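Local coordinates for protein PlyP35 (Listeria phage P35, PDB 6S3Y) that probably anchors a phage endolysin to the Listeria cell wall through its C-terminal binding domain, directing that hydrolase to its substrate, at residues I10-Y15 / Q30-T35; H64-V69 / H85-D90. All coordinates share one frame; numbering follows the deposited sequence.

Contact 1 of 2, residues I10-Y15 / Q30-T35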
loop_
_atom_site.group_PDB
_atom_site.type_symbol
_atom_site.label_atom_id
_atom_site.label_comp_id
_atom_site.label_asym_id
_atom_site.label_seq_id
_atom_site.Cartn_x
_atom_site.Cartn_y
_atom_site.Cartn_z
ATOM N N ILE A 10 -10.240 3.448 -2.477
ATOM C CA ILE A 10 -8.820 3.208 -2.122
ATOM C C ILE A 10 -8.471 4.213 -1.005
ATOM O O ILE A 10 -8.837 5.408 -1.124
ATOM C CB ILE A 10 -7.919 3.284 -3.363
ATOM C CG1 ILE A 10 -7.818 1.921 -4.062
ATOM C CG2 ILE A 10 -6.518 3.793 -3.006
ATOM C CD1 ILE A 10 -9.141 1.283 -4.386
ATOM N N LYS A 11 -7.805 3.738 0.040
ATOM C CA LYS A 11 -7.521 4.553 1.257
ATOM C C LYS A 11 -6.619 5.741 0.918
ATOM O O LYS A 11 -5.858 5.690 -0.082
ATOM C CB LYS A 11 -6.889 3.715 2.363
ATOM C CG LYS A 11 -7.806 2.664 2.962
ATOM C CD LYS A 11 -7.067 1.814 4.008
ATOM C CE LYS A 11 -8.008 0.884 4.727
ATOM N NZ LYS A 11 -7.291 -0.078 5.578
ATOM N N ASP A 12 -6.657 6.743 1.793
ATOM C CA ASP A 12 -5.853 7.985 1.694
ATOM C C ASP A 12 -4.523 7.794 2.429
ATOM O O ASP A 12 -4.030 8.786 3.049
ATOM C CB ASP A 12 -6.657 9.150 2.305
ATOM C CG ASP A 12 -6.088 10.512 1.935
ATOM O OD1 ASP A 12 -5.694 10.688 0.756
ATOM O OD2 ASP A 12 -6.001 11.334 2.845
ATOM N N VAL A 13 -3.923 6.595 2.350
ATOM C CA VAL A 13 -2.717 6.230 3.171
ATOM C C VAL A 13 -1.613 5.614 2.300
ATOM O O VAL A 13 -1.909 5.096 1.171
ATOM C CB VAL A 13 -3.092 5.272 4.312
ATOM C CG1 VAL A 13 -4.213 5.849 5.178
ATOM C CG2 VAL A 13 -3.466 3.881 3.785
ATOM N N GLY A 14 -0.383 5.690 2.805
ATOM C CA GLY A 14 0.749 4.817 2.421
ATOM C C GLY A 14 0.888 3.679 3.409
ATOM O O GLY A 14 0.515 3.834 4.591
ATOM N N TYR A 15 1.449 2.557 2.964
ATOM C CA TYR A 15 1.429 1.287 3.722
ATOM C C TYR A 15 2.829 1.033 4.290
ATOM O O TYR A 15 3.744 0.736 3.520
ATOM C CB TYR A 15 0.892 0.179 2.810
ATOM C CG TYR A 15 -0.495 0.500 2.337
ATOM C CD1 TYR A 15 -1.600 0.223 3.123
ATOM C CD2 TYR A 15 -0.683 1.172 1.142
ATOM C CE1 TYR A 15 -2.868 0.581 2.707
ATOM C CE2 TYR A 15 -1.957 1.533 0.716
ATOM C CZ TYR A 15 -3.049 1.234 1.505
ATOM O OH TYR A 15 -4.305 1.608 1.113
ATOM N N GLN A 30 -0.553 2.875 8.749
ATOM C CA GLN A 30 -1.194 3.374 7.528
ATOM C C GLN A 30 -1.158 4.887 7.645
ATOM O O GLN A 30 -2.061 5.465 8.260
ATOM C CB GLN A 30 -2.563 2.703 7.380
ATOM C CG GLN A 30 -2.427 1.256 6.930
ATOM C CD GLN A 30 -3.733 0.562 6.660
ATOM O OE1 GLN A 30 -4.791 1.175 6.648
ATOM N NE2 GLN A 30 -3.657 -0.753 6.486
ATOM N N TRP A 31 -0.104 5.484 7.112
ATOM C CA TRP A 31 0.184 6.920 7.259
ATOM C C TRP A 31 -0.667 7.708 6.260
ATOM O O TRP A 31 -0.520 7.490 5.037
ATOM C CB TRP A 31 1.670 7.202 7.030
ATOM C CG TRP A 31 2.588 6.909 8.181
ATOM C CD1 TRP A 31 2.404 7.168 9.509
ATOM C CD2 TRP A 31 3.923 6.381 8.067
ATOM N NE1 TRP A 31 3.513 6.805 10.224
ATOM C CE2 TRP A 31 4.471 6.344 9.362
ATOM C CE3 TRP A 31 4.706 5.952 6.986
ATOM C CZ2 TRP A 31 5.757 5.881 9.610
ATOM C CZ3 TRP A 31 5.984 5.513 7.225
ATOM C CH2 TRP A 31 6.500 5.483 8.517
ATOM N N LYS A 32 -1.445 8.663 6.770
ATOM C CA LYS A 32 -2.240 9.602 5.941
ATOM C C LYS A 32 -1.319 10.300 4.938
ATOM O O LYS A 32 -0.165 10.655 5.301
ATOM C CB LYS A 32 -2.944 10.613 6.855
ATOM C CG LYS A 32 -4.025 11.425 6.163
ATOM C CD LYS A 32 -4.781 12.329 7.120
ATOM C CE LYS A 32 -3.873 13.271 7.892
ATOM N NZ LYS A 32 -4.629 14.158 8.808
ATOM N N HIS A 33 -1.831 10.533 3.726
ATOM C CA HIS A 33 -1.190 11.382 2.686
ATOM C C HIS A 33 -0.592 12.612 3.369
ATOM O O HIS A 33 -1.303 13.207 4.176
ATOM C CB HIS A 33 -2.200 11.774 1.602
ATOM C CG HIS A 33 -1.565 12.384 0.394
ATOM N ND1 HIS A 33 -1.687 13.716 0.044
ATOM C CD2 HIS A 33 -0.725 11.836 -0.509
ATOM C CE1 HIS A 33 -1.066 13.910 -1.115
ATOM N NE2 HIS A 33 -0.428 12.785 -1.448
ATOM N N GLY A 34 0.659 12.940 3.096
ATOM C CA GLY A 34 1.314 14.161 3.616
ATOM C C GLY A 34 2.010 13.981 4.959
ATOM O O GLY A 34 2.723 14.903 5.352
ATOM N N THR A 35 1.875 12.841 5.636
ATOM C CA THR A 35 2.607 12.591 6.906
ATOM C C THR A 35 4.113 12.747 6.650
ATOM O O THR A 35 4.585 12.273 5.613
ATOM C CB THR A 35 2.319 11.211 7.478
ATOM O OG1 THR A 35 0.908 11.093 7.627
ATOM C CG2 THR A 35 2.990 10.979 8.816
#
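Q30 CG stands anti to its own carbonyl carbon and beside the backbone N (chi1 -75°), and the chain, extended from there, reaches across to K11, whose own chain runs fully extended toward it. K11 NZ donates to Q30 OE1 at 3.0 Å, in the carbonyl plane and on a lone pair. K11 on OE1 and the hydroxyl of S27 on NE2 fix how the amide is turned; K11 NZ is held in turn by the carbonyl of Y134. Under this polar bridge the aliphatic part of Q30 packs on its neighbours. V13 CG2 lies 3.9 Å from Q30 CB, and Y15 CD1 is 4.0 Å from Q30 CG, the phenol ring and the amide being steeply inclined at 72°.

The backbones meet as antiparallel strands. G14 and W31 form the hydrogen-bonded pair: G14 N reaches W31 O at 2.9 Å, while W31 N returns a more bent bond to G14 O. Two residues past W31 and two before G14, H33 N donates to D12 O at 2.9 Å, and K32 CA-H also points at that carbonyl. The D12 carboxylate reaches over the strand end and the turn after it, OD2 meeting K32 CG and OD1 meeting H33 CB; OD1 also makes a long, weak ion pair with R104. Beyond, T35 grips K32 O twice, through its backbone N and, at 2.6 Å, through OG1, closing a type II turn with G34 at positive phi. On the other face, W31 stacks with F16. The whole is an antiparallel beta hairpin of strands 6-17 and 27-32, in a domain of the SH3 clan.

Contact 2 of 2, residues H64-V69 / H85-D90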
loop_
_atom_site.group_PDB
_atom_site.type_symbol
_atom_site.label_atom_id
_atom_site.label_comp_id
_atom_site.label_asym_id
_atom_site.label_seq_id
_atom_site.Cartn_x
_atom_site.Cartn_y
_atom_site.Cartn_z
ATOM N N HIS A 64 8.713 2.547 -2.460
ATOM C CA HIS A 64 9.461 3.795 -2.778
ATOM C C HIS A 64 8.513 4.868 -3.318
ATOM O O HIS A 64 8.734 6.052 -3.002
ATOM C CB HIS A 64 10.608 3.505 -3.743
ATOM C CG HIS A 64 10.181 3.266 -5.141
ATOM N ND1 HIS A 64 9.529 2.099 -5.563
ATOM C CD2 HIS A 64 10.276 4.057 -6.211
ATOM C CE1 HIS A 64 9.268 2.189 -6.845
ATOM N NE2 HIS A 64 9.720 3.371 -7.269
ATOM N N SER A 65 7.481 4.490 -4.083
ATOM C CA SER A 65 6.566 5.489 -4.711
ATOM C C SER A 65 5.615 6.088 -3.681
ATOM O O SER A 65 4.927 7.045 -3.970
ATOM C CB SER A 65 5.864 4.898 -5.897
ATOM O OG SER A 65 5.035 3.809 -5.517
HETATM N N MSE A 66 5.567 5.544 -2.451
HETATM C CA MSE A 66 4.744 6.110 -1.390
HETATM C C MSE A 66 5.531 7.053 -0.464
HETATM O O MSE A 66 4.984 7.527 0.537
HETATM C CB MSE A 66 4.086 4.998 -0.585
HETATM C CG MSE A 66 3.252 4.097 -1.435
HETATM SE SE MSE A 66 2.732 2.529 -0.464
HETATM C CE MSE A 66 1.690 1.611 -1.845
ATOM N N ALA A 67 6.790 7.343 -0.791
ATOM C CA ALA A 67 7.614 8.207 0.036
ATOM C C ALA A 67 8.400 9.174 -0.844
ATOM O O ALA A 67 9.210 8.725 -1.654
ATOM C CB ALA A 67 8.562 7.408 0.907
ATOM N N LYS A 68 8.173 10.466 -0.656
ATOM C CA LYS A 68 8.846 11.556 -1.397
ATOM C C LYS A 68 9.950 12.112 -0.495
ATOM O O LYS A 68 9.613 12.697 0.545
ATOM C CB LYS A 68 7.780 12.600 -1.779
ATOM C CG LYS A 68 8.261 13.764 -2.618
ATOM C CD LYS A 68 7.152 14.799 -2.823
ATOM C CE LYS A 68 6.680 15.380 -1.499
ATOM N NZ LYS A 68 5.636 16.419 -1.642
ATOM N N VAL A 69 11.206 11.912 -0.858
ATOM C CA VAL A 69 12.381 12.351 -0.045
ATOM C C VAL A 69 12.582 13.874 -0.254
ATOM O O VAL A 69 12.736 14.286 -1.394
ATOM C CB VAL A 69 13.662 11.583 -0.434
ATOM C CG1 VAL A 69 14.879 12.133 0.285
ATOM C CG2 VAL A 69 13.564 10.120 -0.176
ATOM N N HIS A 85 -1.137 6.007 -2.090
ATOM C CA HIS A 85 -1.715 5.307 -3.280
ATOM C C HIS A 85 -1.736 3.820 -2.969
ATOM O O HIS A 85 -1.094 3.398 -1.978
ATOM C CB HIS A 85 -0.952 5.615 -4.577
ATOM C CG HIS A 85 0.300 4.825 -4.780
ATOM N ND1 HIS A 85 1.556 5.386 -4.606
ATOM C CD2 HIS A 85 0.514 3.524 -5.125
ATOM C CE1 HIS A 85 2.484 4.486 -4.877
ATOM N NE2 HIS A 85 1.871 3.343 -5.180
ATOM N N ALA A 86 -2.472 3.056 -3.748
ATOM C CA ALA A 86 -2.539 1.591 -3.592
ATOM C C ALA A 86 -2.097 0.945 -4.903
ATOM O O ALA A 86 -1.610 1.663 -5.829
ATOM C CB ALA A 86 -3.930 1.207 -3.169
ATOM N N PHE A 87 -2.276 -0.360 -5.017
ATOM C CA PHE A 87 -1.923 -1.150 -6.210
ATOM C C PHE A 87 -3.014 -2.191 -6.420
ATOM O O PHE A 87 -3.641 -2.607 -5.416
ATOM C CB PHE A 87 -0.599 -1.877 -6.033
ATOM C CG PHE A 87 0.650 -1.057 -6.224
ATOM C CD1 PHE A 87 0.869 -0.358 -7.394
ATOM C CD2 PHE A 87 1.634 -1.045 -5.246
ATOM C CE1 PHE A 87 2.041 0.347 -7.586
ATOM C CE2 PHE A 87 2.813 -0.340 -5.447
ATOM C CZ PHE A 87 3.017 0.367 -6.608
ATOM N N CYS A 88 -3.188 -2.642 -7.670
ATOM C CA CYS A 88 -3.776 -3.979 -7.946
ATOM C C CYS A 88 -2.832 -4.730 -8.878
ATOM O O CYS A 88 -2.046 -4.081 -9.649
ATOM C CB CYS A 88 -5.192 -3.883 -8.496
ATOM S SG CYS A 88 -5.312 -2.857 -9.981
ATOM N N TRP A 89 -2.870 -6.060 -8.800
ATOM C CA TRP A 89 -1.905 -6.927 -9.510
ATOM C C TRP A 89 -2.656 -7.944 -10.372
ATOM O O TRP A 89 -3.727 -8.404 -9.946
ATOM C CB TRP A 89 -1.038 -7.655 -8.482
ATOM C CG TRP A 89 -0.056 -6.794 -7.728
ATOM C CD1 TRP A 89 1.256 -6.610 -8.009
ATOM C CD2 TRP A 89 -0.303 -6.104 -6.485
ATOM N NE1 TRP A 89 1.843 -5.844 -7.047
ATOM C CE2 TRP A 89 0.915 -5.518 -6.099
ATOM C CE3 TRP A 89 -1.427 -5.927 -5.662
ATOM C CZ2 TRP A 89 1.051 -4.759 -4.936
ATOM C CZ3 TRP A 89 -1.294 -5.183 -4.508
ATOM C CH2 TRP A 89 -0.077 -4.613 -4.149
ATOM N N ASP A 90 -2.042 -8.367 -11.471
ATOM C CA ASP A 90 -2.696 -9.359 -12.366
ATOM C C ASP A 90 -2.484 -10.760 -11.823
ATOM O O ASP A 90 -2.944 -11.684 -12.457
ATOM C CB ASP A 90 -2.227 -9.222 -13.794
ATOM C CG ASP A 90 -0.840 -9.717 -14.098
ATOM O OD1 ASP A 90 -0.028 -9.865 -13.163
ATOM O OD2 ASP A 90 -0.587 -9.888 -15.290
#
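H85 and M66, a methionine introduced here as selenomethionine, bury the most surface, and S65 adds a smaller share. The M66 side chain runs out extended beyond CG and crosses the H85 side chain at about a right angle. Its terminal methyl CE sits over one face of the imidazole, 4.1 Å from the ring centroid and 26° off the normal, a CH-pi contact. The selenium lies above the face too, but farther off, at 5.0 Å from the same centroid. CE also comes within 3.3 Å of the backbone O of H85, and on its other flank it touches F87 CE2 at 4.2 Å.

S65 OG comes to the edge of the same ring, but the imidazole is probably turned over in the model, so this short approach carries little weight. F87 offers one face to the imidazole, and its ring meets those of F99 and Y63 edge-to-face, so the group continues into an aromatic cluster. The polar ties of S65 and M66 go to N83, earlier on strand 78-89. Between 64-69 and 85-90 themselves, a methyl over an aromatic face implies a weakly directional contact, dispersive in the main, with the polar edge of H85 undecided.

From the N terminus, strand 6-17 runs out and strand 27-32 returns, so contact 1 closes the first loop, with 14 residues between its segments. The chain then builds strands 36-41, 46-53 and 56-63 before contact 2 opens at 64-69; it closes at 85-90, after strand 67-72 has turned back into strand 78-89. The two loops follow in series, neither nested nor crossed. In space they meet, their centres about 10 Å apart: Y15 packs against the backbone O of H85 and the selenium of M66, and I10 touches A86. Strand 78-89 also pairs with 36-41 and 99-103, bringing earlier and later parts of the chain together around this shared packing.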